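Local coordinates for Ulp1-like SUMO protease (Chaetomium thermophilum, PDB 6DG4), which probably acts as a cysteine protease that cleaves SUMO from its conjugates, here represented by its catalytic domain, at residues R148-G159 and E185-Q196. Sequence-based numbering, arbitrary orientation.
Sequences RTVSHLDSMAAG and EWQAVDFQAPRQ. With SO4 (sulfate ion), chain C.
T149 and V150 pair in parallel with Q187 and A188, the two strands of a beta-alpha-beta crossover whose helix is 163-177, and the pairing shows how an edge strand is fixed in a protease of the C48 family. Three backbone bonds run Q187 N to R148 O, V150 N to Q187 O and V189 N to V150 O. Packing is tight at the start, where R148 CA sits over the W186 face, 3.5 Å from the centroid of its six-membered ring. With CG turned beside the backbone N (chi1 -80°), the indole also reaches V173 and L177 of the helix. Were W186 replaced by alanine, a gap would probably open between R148 and that helix, and R148 CA would be left without its CH-pi partner. Farther along, S151 OG donates to V189 O at 2.7 Å while lying at the edge of the F191 ring, 3.2 Å from CE2. Here the two backbones separate, and a water spans H152 N, V189 O and D190 OD1, which also accepts from G161 N and forms a salt bridge with K166.

The far end is looser on its solvent side: the R195 guanidinium lies over A158 CB, and its NH1 donates to sulfate O1 at 2.8 Å. Another water joins M156 O, R195 NH1 and Q196 O. Inward, D154 is hydrogen-bonded to H137 and Q196 touches C202, consistent with the Cys-His-Asp triad and oxyanion-hole glutamine of C48 proteases. Q196 N and A158 N approach S155 O from opposite faces of its carbonyl, and S155 OG donates to Q196 OE1 at 2.6 Å, tilted 25° from the amide carbonyl plane.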
loop_
_atom_site.group_PDB
_atom_site.type_symbol
_atom_site.label_atom_id
_atom_site.label_comp_id
_atom_site.label_asym_id
_atom_site.label_seq_id
_atom_site.Cartn_x
_atom_site.Cartn_y
_atom_site.Cartn_z
ATOM N N ARG A 148 -16.446 7.493 5.115
ATOM C CA ARG A 148 -16.148 8.750 5.791
ATOM C C ARG A 148 -15.171 8.521 6.944
ATOM O O ARG A 148 -15.345 9.047 8.043
ATOM C CB ARG A 148 -17.410 9.480 6.262
ATOM C CG ARG A 148 -18.534 9.590 5.236
ATOM C CD ARG A 148 -18.215 10.489 4.040
ATOM N NE ARG A 148 -19.446 10.772 3.313
ATOM C CZ ARG A 148 -19.966 10.005 2.360
ATOM N NH1 ARG A 148 -19.353 8.904 1.973
ATOM N NH2 ARG A 148 -21.122 10.340 1.804
ATOM N N THR A 149 -14.119 7.745 6.685
ATOM C CA THR A 149 -13.117 7.501 7.710
ATOM C C THR A 149 -11.712 7.795 7.207
ATOM O O THR A 149 -11.413 7.694 6.012
ATOM C CB THR A 149 -13.153 6.063 8.264
ATOM O OG1 THR A 149 -12.828 5.122 7.232
ATOM C CG2 THR A 149 -14.520 5.758 8.845
ATOM N N VAL A 150 -10.853 8.150 8.156
ATOM C CA VAL A 150 -9.416 8.178 7.945
ATOM C C VAL A 150 -8.781 7.254 8.972
ATOM O O VAL A 150 -9.283 7.103 10.092
ATOM C CB VAL A 150 -8.815 9.596 8.050
ATOM C CG1 VAL A 150 -9.527 10.560 7.096
ATOM C CG2 VAL A 150 -8.872 10.111 9.486
ATOM N N SER A 151 -7.657 6.652 8.590
ATOM C CA SER A 151 -6.952 5.733 9.465
ATOM C C SER A 151 -5.455 5.847 9.228
ATOM O O SER A 151 -5.002 6.185 8.131
ATOM C CB SER A 151 -7.356 4.271 9.225
ATOM O OG SER A 151 -8.753 4.082 9.362
ATOM N N HIS A 152 -4.697 5.532 10.268
ATOM C CA HIS A 152 -3.248 5.431 10.188
ATOM C C HIS A 152 -2.862 4.107 10.824
ATOM O O HIS A 152 -3.106 3.898 12.017
ATOM C CB HIS A 152 -2.599 6.602 10.926
ATOM C CG HIS A 152 -1.105 6.570 10.907
ATOM N ND1 HIS A 152 -0.343 6.846 12.020
ATOM C CD2 HIS A 152 -0.231 6.282 9.914
ATOM C CE1 HIS A 152 0.936 6.746 11.711
ATOM N NE2 HIS A 152 1.032 6.399 10.440
ATOM N N LEU A 153 -2.275 3.212 10.027
ATOM C CA LEU A 153 -1.898 1.880 10.490
ATOM C C LEU A 153 -0.390 1.865 10.704
ATOM O O LEU A 153 0.385 1.915 9.741
ATOM C CB LEU A 153 -2.315 0.792 9.504
ATOM C CG LEU A 153 -3.807 0.459 9.489
ATOM C CD1 LEU A 153 -4.608 1.517 8.746
ATOM C CD2 LEU A 153 -4.057 -0.918 8.895
ATOM N N ASP A 154 0.018 1.816 11.965
ATOM C CA ASP A 154 1.421 1.769 12.352
ATOM C C ASP A 154 1.659 0.419 13.015
ATOM O O ASP A 154 1.121 0.151 14.093
ATOM C CB ASP A 154 1.719 2.908 13.320
ATOM C CG ASP A 154 3.185 3.020 13.657
ATOM O OD1 ASP A 154 3.929 2.038 13.436
ATOM O OD2 ASP A 154 3.586 4.092 14.157
ATOM N N SER A 155 2.454 -0.432 12.360
ATOM C CA SER A 155 2.720 -1.764 12.893
ATOM C C SER A 155 3.412 -1.714 14.249
ATOM O O SER A 155 3.280 -2.652 15.039
ATOM C CB SER A 155 3.532 -2.584 11.885
ATOM O OG SER A 155 4.675 -1.881 11.405
ATOM N N MET A 156 4.137 -0.633 14.555
ATOM C CA MET A 156 4.780 -0.548 15.863
ATOM C C MET A 156 3.773 -0.438 16.996
ATOM O O MET A 156 4.128 -0.712 18.148
ATOM C CB MET A 156 5.775 0.606 15.892
ATOM C CG MET A 156 7.006 0.274 15.089
ATOM S SD MET A 156 8.207 1.605 15.002
ATOM C CE MET A 156 8.610 1.811 16.735
ATOM N N ALA A 157 2.530 -0.063 16.696
ATOM C CA ALA A 157 1.473 0.052 17.691
ATOM C C ALA A 157 0.366 -0.970 17.453
ATOM O O ALA A 157 -0.794 -0.737 17.806
ATOM C CB ALA A 157 0.908 1.472 17.699
ATOM N N ALA A 158 0.714 -2.112 16.864
ATOM C CA ALA A 158 -0.265 -3.151 16.552
ATOM C C ALA A 158 -1.456 -2.559 15.800
ATOM O O ALA A 158 -2.618 -2.891 16.055
ATOM C CB ALA A 158 -0.701 -3.905 17.811
ATOM N N GLY A 159 -1.152 -1.657 14.864
ATOM C CA GLY A 159 -2.136 -1.037 14.012
ATOM C C GLY A 159 -2.557 0.364 14.422
ATOM O O GLY A 159 -2.905 1.167 13.552
ATOM N N GLU A 185 -19.574 13.973 10.448
ATOM C CA GLU A 185 -19.841 12.666 9.859
ATOM C C GLU A 185 -18.572 11.929 9.458
ATOM O O GLU A 185 -18.654 10.756 9.089
ATOM C CB GLU A 185 -20.833 12.797 8.690
ATOM C CG GLU A 185 -22.267 13.039 9.194
ATOM C CD GLU A 185 -23.297 13.367 8.121
ATOM O OE1 GLU A 185 -23.446 12.599 7.145
ATOM O OE2 GLU A 185 -23.997 14.389 8.287
ATOM N N TRP A 186 -17.411 12.572 9.557
ATOM C CA TRP A 186 -16.117 11.934 9.369
ATOM C C TRP A 186 -15.537 11.537 10.720
ATOM O O TRP A 186 -15.803 12.172 11.744
ATOM C CB TRP A 186 -15.146 12.889 8.659
ATOM C CG TRP A 186 -15.379 12.937 7.182
ATOM C CD1 TRP A 186 -16.319 13.675 6.520
ATOM C CD2 TRP A 186 -14.686 12.181 6.185
ATOM N NE1 TRP A 186 -16.243 13.435 5.167
ATOM C CE2 TRP A 186 -15.252 12.516 4.938
ATOM C CE3 TRP A 186 -13.633 11.262 6.224
ATOM C CZ2 TRP A 186 -14.800 11.957 3.746
ATOM C CZ3 TRP A 186 -13.188 10.713 5.043
ATOM C CH2 TRP A 186 -13.774 11.053 3.820
ATOM N N GLN A 187 -14.749 10.466 10.721
ATOM C CA GLN A 187 -14.053 10.082 11.935
ATOM C C GLN A 187 -12.755 9.371 11.602
ATOM O O GLN A 187 -12.583 8.799 10.521
ATOM C CB GLN A 187 -14.886 9.178 12.842
ATOM C CG GLN A 187 -15.302 7.883 12.221
ATOM C CD GLN A 187 -16.380 7.197 13.038
ATOM O OE1 GLN A 187 -16.112 6.651 14.110
ATOM N NE2 GLN A 187 -17.612 7.235 12.542
ATOM N N ALA A 188 -11.839 9.429 12.554
ATOM C CA ALA A 188 -10.627 8.634 12.514
ATOM C C ALA A 188 -10.919 7.302 13.189
ATOM O O ALA A 188 -11.509 7.263 14.274
ATOM C CB ALA A 188 -9.498 9.364 13.237
ATOM N N VAL A 189 -10.532 6.213 12.532
ATOM C CA VAL A 189 -10.792 4.864 13.016
ATOM C C VAL A 189 -9.468 4.118 13.067
ATOM O O VAL A 189 -8.707 4.128 12.094
ATOM C CB VAL A 189 -11.778 4.114 12.101
ATOM C CG1 VAL A 189 -11.871 2.642 12.492
ATOM C CG2 VAL A 189 -13.151 4.780 12.140
ATOM N N ASP A 190 -9.198 3.473 14.199
ATOM C CA ASP A 190 -8.046 2.599 14.330
ATOM C C ASP A 190 -8.441 1.169 13.985
ATOM O O ASP A 190 -9.535 0.709 14.329
ATOM C CB ASP A 190 -7.494 2.620 15.755
ATOM C CG ASP A 190 -6.683 3.865 16.061
ATOM O OD1 ASP A 190 -5.920 4.347 15.200
ATOM O OD2 ASP A 190 -6.797 4.355 17.196
ATOM N N PHE A 191 -7.543 0.476 13.298
ATOM C CA PHE A 191 -7.676 -0.943 13.020
ATOM C C PHE A 191 -6.561 -1.695 13.728
ATOM O O PHE A 191 -5.402 -1.271 13.701
ATOM C CB PHE A 191 -7.578 -1.227 11.516
ATOM C CG PHE A 191 -8.729 -0.686 10.730
ATOM C CD1 PHE A 191 -9.926 -1.372 10.683
ATOM C CD2 PHE A 191 -8.616 0.506 10.039
ATOM C CE1 PHE A 191 -10.994 -0.880 9.968
ATOM C CE2 PHE A 191 -9.687 1.009 9.320
ATOM C CZ PHE A 191 -10.877 0.317 9.288
ATOM N N GLN A 192 -6.909 -2.806 14.364
ATOM C CA GLN A 192 -5.885 -3.699 14.879
ATOM C C GLN A 192 -5.143 -4.331 13.710
ATOM O O GLN A 192 -5.737 -4.664 12.681
ATOM C CB GLN A 192 -6.512 -4.804 15.724
ATOM C CG GLN A 192 -5.495 -5.724 16.392
ATOM C CD GLN A 192 -6.098 -7.023 16.953
ATOM O OE1 GLN A 192 -7.314 -7.135 17.197
ATOM N NE2 GLN A 192 -5.232 -8.014 17.158
ATOM N N ALA A 193 -3.839 -4.492 13.869
ATOM C CA ALA A 193 -3.029 -5.128 12.843
ATOM C C ALA A 193 -1.868 -5.825 13.525
ATOM O O ALA A 193 -1.571 -5.546 14.694
ATOM C CB ALA A 193 -2.528 -4.103 11.816
ATOM N N PRO A 194 -1.212 -6.761 12.842
ATOM C CA PRO A 194 -0.105 -7.480 13.476
ATOM C C PRO A 194 0.976 -6.533 13.974
ATOM O O PRO A 194 1.272 -5.509 13.356
ATOM C CB PRO A 194 0.406 -8.387 12.352
ATOM C CG PRO A 194 -0.832 -8.661 11.547
ATOM C CD PRO A 194 -1.563 -7.351 11.534
ATOM N N ARG A 195 1.568 -6.895 15.107
ATOM C CA ARG A 195 2.541 -6.050 15.777
ATOM C C ARG A 195 3.942 -6.258 15.220
ATOM O O ARG A 195 4.381 -7.390 14.992
ATOM C CB ARG A 195 2.557 -6.354 17.275
ATOM C CG ARG A 195 3.523 -5.488 18.068
ATOM C CD ARG A 195 3.438 -5.781 19.553
ATOM N NE ARG A 195 2.168 -5.346 20.126
ATOM C CZ ARG A 195 1.892 -4.090 20.468
ATOM N NH1 ARG A 195 2.796 -3.135 20.278
ATOM N NH2 ARG A 195 0.711 -3.788 20.995
ATOM N N GLN A 196 4.645 -5.144 15.051
ATOM C CA GLN A 196 6.035 -5.136 14.641
ATOM C C GLN A 196 6.953 -5.157 15.854
ATOM O O GLN A 196 6.782 -4.374 16.795
ATOM C CB GLN A 196 6.314 -3.867 13.833
ATOM C CG GLN A 196 7.778 -3.635 13.539
ATOM C CD GLN A 196 8.012 -2.319 12.827
ATOM O OE1 GLN A 196 7.252 -1.941 11.939
ATOM N NE2 GLN A 196 9.043 -1.595 13.241
HETATM S S SO4 C . 1.494 0.002 21.929
HETATM O O1 SO4 C . 2.586 -0.463 21.077
HETATM O O2 SO4 C . 1.498 -0.745 23.183
HETATM O O3 SO4 C . 1.679 1.424 22.211
HETATM O O4 SO4 C . 0.219 -0.203 21.246
HETATM O O HOH W 1 -17.661 8.073 9.664
HETATM O O HOH W 2 -6.191 5.120 12.624
HETATM O O HOH W 3 5.592 -3.057 18.820
HETATM O O HOH W 4 -5.216 1.949 12.549
#